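Local coordinates for protein clan CA, family C40, NlpC/P60 superfamily cysteine peptidase (Trichomonas vaginalis, PDB 6BIO) that is probably a cysteine peptidase of the NlpC/P60 family that hydrolyses bacterial peptidoglycan, at residues 32-37 against 61-66; 69-74 against 194-199. One frame throughout, in Å; residues are numbered along the deposited sequence.

Strand 71-76 connects the two contacts. Interaction 1 reaches across it at one end of a single antiparallel sheet, where the loop after strand 30-34 meets the turn before strand 63-68; interaction 2 carries its beginning, and the turn before it, to the loop following helix 182-191, in the NlpC/P60 region. Interaction 1 is the more peripheral, its centre about 19 Å from that of the chain, with Asn61 exposed; the centre of interaction 2 lies about 8 Å away, with no exposed touching residue. In the first, aromatic rings meet obliquely beside one amide-hydroxyl bond; in the second, a glutamate covers a phenylalanine face beside a carboxylate-backbone bond and a water bridge.

Interaction 1: 32-37 against 61-66; sequences KAYKSS and NGFAHV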
loop_
_atom_site.group_PDB
_atom_site.type_symbol
_atom_site.label_atom_id
_atom_site.label_comp_id
_atom_site.label_asym_id
_atom_site.label_seq_id
_atom_site.Cartn_x
_atom_site.Cartn_y
_atom_site.Cartn_z
ATOM N N LYS A 32 -14.244 -9.289 -6.398
ATOM C CA LYS A 32 -15.136 -8.148 -6.182
ATOM C C LYS A 32 -15.036 -7.679 -4.736
ATOM O O LYS A 32 -15.011 -8.485 -3.804
ATOM C CB LYS A 32 -16.579 -8.524 -6.516
ATOM C CG LYS A 32 -16.799 -8.625 -8.008
ATOM C CD LYS A 32 -18.268 -8.944 -8.334
ATOM C CE LYS A 32 -18.503 -8.947 -9.864
ATOM N NZ LYS A 32 -19.951 -9.047 -10.201
ATOM N N ALA A 33 -15.060 -6.366 -4.542
ATOM C CA ALA A 33 -15.066 -5.759 -3.221
ATOM C C ALA A 33 -16.371 -4.994 -3.022
ATOM O O ALA A 33 -16.963 -4.457 -3.980
ATOM C CB ALA A 33 -13.878 -4.830 -3.059
ATOM N N TYR A 34 -16.808 -4.962 -1.776
ATOM C CA TYR A 34 -18.065 -4.345 -1.388
ATOM C C TYR A 34 -17.869 -3.466 -0.159
ATOM O O TYR A 34 -16.883 -3.560 0.556
ATOM C CB TYR A 34 -19.119 -5.424 -1.080
ATOM C CG TYR A 34 -19.373 -6.340 -2.224
ATOM C CD1 TYR A 34 -20.280 -6.003 -3.203
ATOM C CD2 TYR A 34 -18.678 -7.531 -2.349
ATOM C CE1 TYR A 34 -20.513 -6.837 -4.276
ATOM C CE2 TYR A 34 -18.910 -8.379 -3.418
ATOM C CZ TYR A 34 -19.813 -8.019 -4.385
ATOM O OH TYR A 34 -20.072 -8.855 -5.451
ATOM N N LYS A 35 -18.838 -2.623 0.102
ATOM C CA LYS A 35 -18.776 -1.744 1.247
ATOM C C LYS A 35 -19.580 -2.262 2.436
ATOM O O LYS A 35 -19.700 -1.554 3.441
ATOM C CB LYS A 35 -19.218 -0.328 0.837
ATOM C CG LYS A 35 -18.147 0.409 -0.006
ATOM C CD LYS A 35 -17.007 0.899 0.871
ATOM C CE LYS A 35 -15.809 1.325 0.065
ATOM N NZ LYS A 35 -14.805 1.897 0.983
ATOM N N SER A 36 -20.100 -3.475 2.367
ATOM C CA SER A 36 -20.718 -4.123 3.524
ATOM C C SER A 36 -20.580 -5.638 3.398
ATOM O O SER A 36 -20.252 -6.162 2.333
ATOM C CB SER A 36 -22.175 -3.771 3.653
ATOM O OG SER A 36 -22.924 -4.568 2.839
ATOM N N SER A 37 -20.832 -6.334 4.501
ATOM C CA SER A 37 -20.818 -7.786 4.545
ATOM C C SER A 37 -22.140 -8.410 4.132
ATOM O O SER A 37 -22.298 -9.640 4.211
ATOM C CB SER A 37 -20.459 -8.261 5.922
ATOM O OG SER A 37 -21.496 -7.945 6.836
ATOM N N ASN A 61 -20.285 -13.075 7.679
ATOM C CA ASN A 61 -21.184 -13.466 6.591
ATOM C C ASN A 61 -20.450 -13.921 5.342
ATOM O O ASN A 61 -20.895 -13.677 4.217
ATOM C CB ASN A 61 -22.128 -12.324 6.239
ATOM C CG ASN A 61 -22.938 -11.898 7.389
ATOM O OD1 ASN A 61 -23.387 -12.726 8.179
ATOM N ND2 ASN A 61 -23.139 -10.580 7.517
ATOM N N GLY A 62 -19.323 -14.601 5.533
ATOM C CA GLY A 62 -18.566 -15.112 4.411
ATOM C C GLY A 62 -17.565 -14.151 3.814
ATOM O O GLY A 62 -16.883 -14.515 2.849
ATOM N N PHE A 63 -17.466 -12.938 4.340
ATOM C CA PHE A 63 -16.536 -11.939 3.845
ATOM C C PHE A 63 -15.446 -11.647 4.861
ATOM O O PHE A 63 -15.659 -11.722 6.072
ATOM C CB PHE A 63 -17.283 -10.626 3.577
ATOM C CG PHE A 63 -18.242 -10.676 2.413
ATOM C CD1 PHE A 63 -17.810 -10.428 1.115
ATOM C CD2 PHE A 63 -19.587 -10.916 2.616
ATOM C CE1 PHE A 63 -18.675 -10.449 0.070
ATOM C CE2 PHE A 63 -20.466 -10.968 1.561
ATOM C CZ PHE A 63 -20.010 -10.738 0.283
ATOM N N ALA A 64 -14.300 -11.246 4.349
ATOM C CA ALA A 64 -13.248 -10.624 5.131
ATOM C C ALA A 64 -13.367 -9.109 4.989
ATOM O O ALA A 64 -13.532 -8.597 3.872
ATOM C CB ALA A 64 -11.868 -11.047 4.628
ATOM N N HIS A 65 -13.296 -8.405 6.118
ATOM C CA HIS A 65 -13.234 -6.961 6.157
ATOM C C HIS A 65 -11.760 -6.594 6.110
ATOM O O HIS A 65 -11.009 -6.943 7.030
ATOM C CB HIS A 65 -13.857 -6.466 7.447
ATOM C CG HIS A 65 -14.111 -5.004 7.459
ATOM N ND1 HIS A 65 -14.559 -4.349 8.592
ATOM C CD2 HIS A 65 -14.018 -4.062 6.485
ATOM C CE1 HIS A 65 -14.720 -3.066 8.305
ATOM N NE2 HIS A 65 -14.408 -2.866 7.040
ATOM N N VAL A 66 -11.328 -5.937 5.031
ATOM C CA VAL A 66 -9.915 -5.672 4.791
ATOM C C VAL A 66 -9.681 -4.172 4.697
ATOM O O VAL A 66 -10.581 -3.390 4.401
ATOM C CB VAL A 66 -9.359 -6.438 3.553
ATOM C CG1 VAL A 66 -9.614 -7.950 3.710
ATOM C CG2 VAL A 66 -10.001 -5.936 2.257
#
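Tyr34 and Ser37 meet Phe63 and Asn61 where the loop leaving strand 30-34 passes the tight hairpin turn between strands 53-60 and 63-68. Asn61 and Gly62 occupy the two central positions of this turn, whose backbone angles are those of type I'. The contact belongs to the antiparallel sheet of the N-terminal part of the chain, in which strand 71-76 separates strands 30-34 and 63-68, and Trp74 of that middle strand touches both Ser37 and Phe63.

The polar part is a hydrogen bond from Asn61 ND2 to Ser37 OG, 3.2 Å long. It is bent, with an N-H...O angle of 138°, and the hydroxyl lies 22° out of the amide plane. Ser37 OG is turned between its own backbone N and carbonyl carbon, from where it also hydrogen-bonds the carboxylate of Glu60, the residue before the central pair. One hydroxyl thus ties the loop to two consecutive residues of the hairpin.

The apolar part is an aromatic pair, neither stacked nor edge-to-face. The ring planes of Tyr34 and Phe63 are inclined at 75°, their centroids 5.8 Å apart, and the rings come closest at Tyr34 CD2 and Phe63 CE1, separated by 3.8 Å. Tyr34 OH is held by the carbonyl of Leu41, while Pro39 packs against both rings.

At the opposite end of the Phe63 ring, and on the same side of its plane as Tyr34, Ser37 O approaches obliquely, 3.4 Å from Phe63 CD2 and 3.5 Å from Phe63 CE2.

Interaction 2: 69-74 against 194-199; sequences GTEDCW and DIFMHR
Gly69, in the hairpin turn between strands 63-68 and 71-76, meets Asp194, the C' residue of the Schellman motif that ends helix 182-191. Gly69 N donates to Asp194 OD1 over 2.9 Å at an N-H...O angle of 154°, reaching the oxygen from well above the carboxylate plane. The other oxygen, Asp194 OD2, accepts from His55 and Asn121, so three donors hold this buried carboxylate. Gly69 and Thr70 have the backbone angles of a type II' turn, and the turn meets the NlpC/P60 region here, joining the N-terminal sheet to the peptidase part of the chain. A water bridges the two backbones, accepting from Thr70 N at 3.0 Å and from Phe196 N at 3.1 Å.

Beyond it, Glu71 lies over one face of Phe196. Its CG sits 3.5 Å from the centroid of the Phe196 ring and only 9° off the ring normal, a CH-pi contact, while Glu71 CB is 3.4 Å from Phe196 CG. The bend at chi2 (73°) carries the carboxylate outward past the CD2-CE2 edge of Phe196, still nearly parallel to the ring plane, and Glu71 OE2 is hydrogen-bonded to Tyr46 OH and salt-bridged to Lys35 NZ.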
loop_
_atom_site.group_PDB
_atom_site.type_symbol
_atom_site.label_atom_id
_atom_site.label_comp_id
_atom_site.label_asym_id
_atom_site.label_seq_id
_atom_site.Cartn_x
_atom_site.Cartn_y
_atom_site.Cartn_z
ATOM N N GLY A 69 -4.408 1.178 4.048
ATOM C CA GLY A 69 -4.354 2.586 4.435
ATOM C C GLY A 69 -5.668 3.043 5.034
ATOM O O GLY A 69 -6.178 2.463 5.989
ATOM N N THR A 70 -6.207 4.105 4.462
ATOM C CA THR A 70 -7.453 4.675 4.936
ATOM C C THR A 70 -8.674 4.007 4.327
ATOM O O THR A 70 -9.788 4.388 4.671
ATOM C CB THR A 70 -7.521 6.182 4.627
ATOM O OG1 THR A 70 -7.415 6.369 3.220
ATOM C CG2 THR A 70 -6.390 6.953 5.264
ATOM N N GLU A 71 -8.516 3.068 3.406
ATOM C CA GLU A 71 -9.614 2.455 2.688
ATOM C C GLU A 71 -9.949 1.099 3.288
ATOM O O GLU A 71 -9.056 0.292 3.537
ATOM C CB GLU A 71 -9.227 2.286 1.212
ATOM C CG GLU A 71 -10.330 1.798 0.288
ATOM C CD GLU A 71 -11.403 2.826 -0.031
ATOM O OE1 GLU A 71 -11.168 4.037 0.222
ATOM O OE2 GLU A 71 -12.486 2.406 -0.519
ATOM N N ASP A 72 -11.224 0.827 3.487
ATOM C CA ASP A 72 -11.686 -0.494 3.898
ATOM C C ASP A 72 -12.812 -0.982 2.993
ATOM O O ASP A 72 -13.587 -0.197 2.428
ATOM C CB ASP A 72 -12.090 -0.543 5.395
ATOM C CG ASP A 72 -13.370 0.193 5.658
ATOM O OD1 ASP A 72 -13.361 1.446 5.600
ATOM O OD2 ASP A 72 -14.396 -0.462 5.883
ATOM N N CYS A 73 -12.914 -2.301 2.888
ATOM C CA CYS A 73 -13.928 -2.929 2.059
ATOM C C CYS A 73 -14.049 -4.387 2.486
ATOM O O CYS A 73 -13.336 -4.870 3.377
ATOM C CB CYS A 73 -13.581 -2.802 0.571
ATOM S SG CYS A 73 -12.097 -3.641 0.078
ATOM N N TRP A 74 -14.955 -5.094 1.832
ATOM C CA TRP A 74 -15.265 -6.477 2.157
ATOM C C TRP A 74 -15.097 -7.315 0.902
ATOM O O TRP A 74 -15.615 -6.952 -0.162
ATOM C CB TRP A 74 -16.700 -6.589 2.640
ATOM C CG TRP A 74 -16.994 -5.877 3.912
ATOM C CD1 TRP A 74 -17.263 -4.543 4.075
ATOM C CD2 TRP A 74 -17.051 -6.453 5.229
ATOM N NE1 TRP A 74 -17.486 -4.259 5.402
ATOM C CE2 TRP A 74 -17.401 -5.423 6.120
ATOM C CE3 TRP A 74 -16.873 -7.744 5.729
ATOM C CZ2 TRP A 74 -17.571 -5.643 7.479
ATOM C CZ3 TRP A 74 -17.035 -7.971 7.097
ATOM C CH2 TRP A 74 -17.367 -6.927 7.958
ATOM N N ASP A 194 1.052 0.473 1.850
ATOM C CA ASP A 194 -0.164 0.500 2.660
ATOM C C ASP A 194 -0.933 1.799 2.449
ATOM O O ASP A 194 -1.518 2.342 3.384
ATOM C CB ASP A 194 0.133 0.240 4.138
ATOM C CG ASP A 194 -1.098 -0.125 4.974
ATOM O OD1 ASP A 194 -2.103 -0.621 4.434
ATOM O OD2 ASP A 194 -0.964 0.080 6.208
ATOM N N ILE A 195 -0.990 2.236 1.185
ATOM C CA ILE A 195 -1.708 3.446 0.810
ATOM C C ILE A 195 -2.658 3.034 -0.313
ATOM O O ILE A 195 -2.227 2.438 -1.303
ATOM C CB ILE A 195 -0.736 4.548 0.339
ATOM C CG1 ILE A 195 0.090 5.010 1.522
ATOM C CG2 ILE A 195 -1.518 5.688 -0.326
ATOM C CD1 ILE A 195 1.302 5.839 1.065
ATOM N N PHE A 196 -3.941 3.364 -0.176
ATOM C CA PHE A 196 -4.908 3.021 -1.211
ATOM C C PHE A 196 -5.023 4.092 -2.268
ATOM O O PHE A 196 -5.206 5.276 -1.967
ATOM C CB PHE A 196 -6.286 2.848 -0.592
ATOM C CG PHE A 196 -7.308 2.373 -1.579
ATOM C CD1 PHE A 196 -7.378 1.046 -1.949
ATOM C CD2 PHE A 196 -8.211 3.262 -2.157
ATOM C CE1 PHE A 196 -8.306 0.602 -2.864
ATOM C CE2 PHE A 196 -9.132 2.811 -3.095
ATOM C CZ PHE A 196 -9.177 1.471 -3.442
ATOM N N MET A 197 -5.009 3.668 -3.507
ATOM C CA MET A 197 -5.587 4.470 -4.574
ATOM C C MET A 197 -6.484 3.549 -5.366
ATOM O O MET A 197 -6.321 2.330 -5.323
ATOM C CB MET A 197 -4.609 5.162 -5.483
ATOM C CG MET A 197 -3.727 4.248 -6.244
ATOM S SD MET A 197 -2.657 5.054 -7.529
ATOM C CE MET A 197 -1.667 6.081 -6.518
ATOM N N HIS A 198 -7.404 4.148 -6.135
ATOM C CA HIS A 198 -8.304 3.388 -6.978
ATOM C C HIS A 198 -7.549 2.793 -8.155
ATOM O O HIS A 198 -6.365 3.061 -8.384
ATOM C CB HIS A 198 -9.477 4.271 -7.417
ATOM C CG HIS A 198 -10.480 4.476 -6.326
ATOM N ND1 HIS A 198 -11.377 3.498 -5.945
ATOM C CD2 HIS A 198 -10.680 5.523 -5.481
ATOM C CE1 HIS A 198 -12.102 3.941 -4.938
ATOM N NE2 HIS A 198 -11.708 5.164 -4.640
ATOM N N ARG A 199 -8.240 1.933 -8.880
ATOM C CA ARG A 199 -7.592 1.068 -9.854
ATOM C C ARG A 199 -7.380 1.691 -11.222
ATOM O O ARG A 199 -6.406 1.311 -11.894
ATOM C CB ARG A 199 -8.393 -0.229 -9.977
ATOM C CG ARG A 199 -7.936 -1.215 -11.036
ATOM C CD ARG A 199 -6.500 -1.679 -10.818
ATOM N NE ARG A 199 -6.069 -2.661 -11.817
ATOM C CZ ARG A 199 -5.613 -2.353 -13.016
ATOM N NH1 ARG A 199 -5.650 -1.105 -13.442
ATOM N NH2 ARG A 199 -5.220 -3.328 -13.802
HETATM O O HOH W 1 -4.632 5.266 2.142
#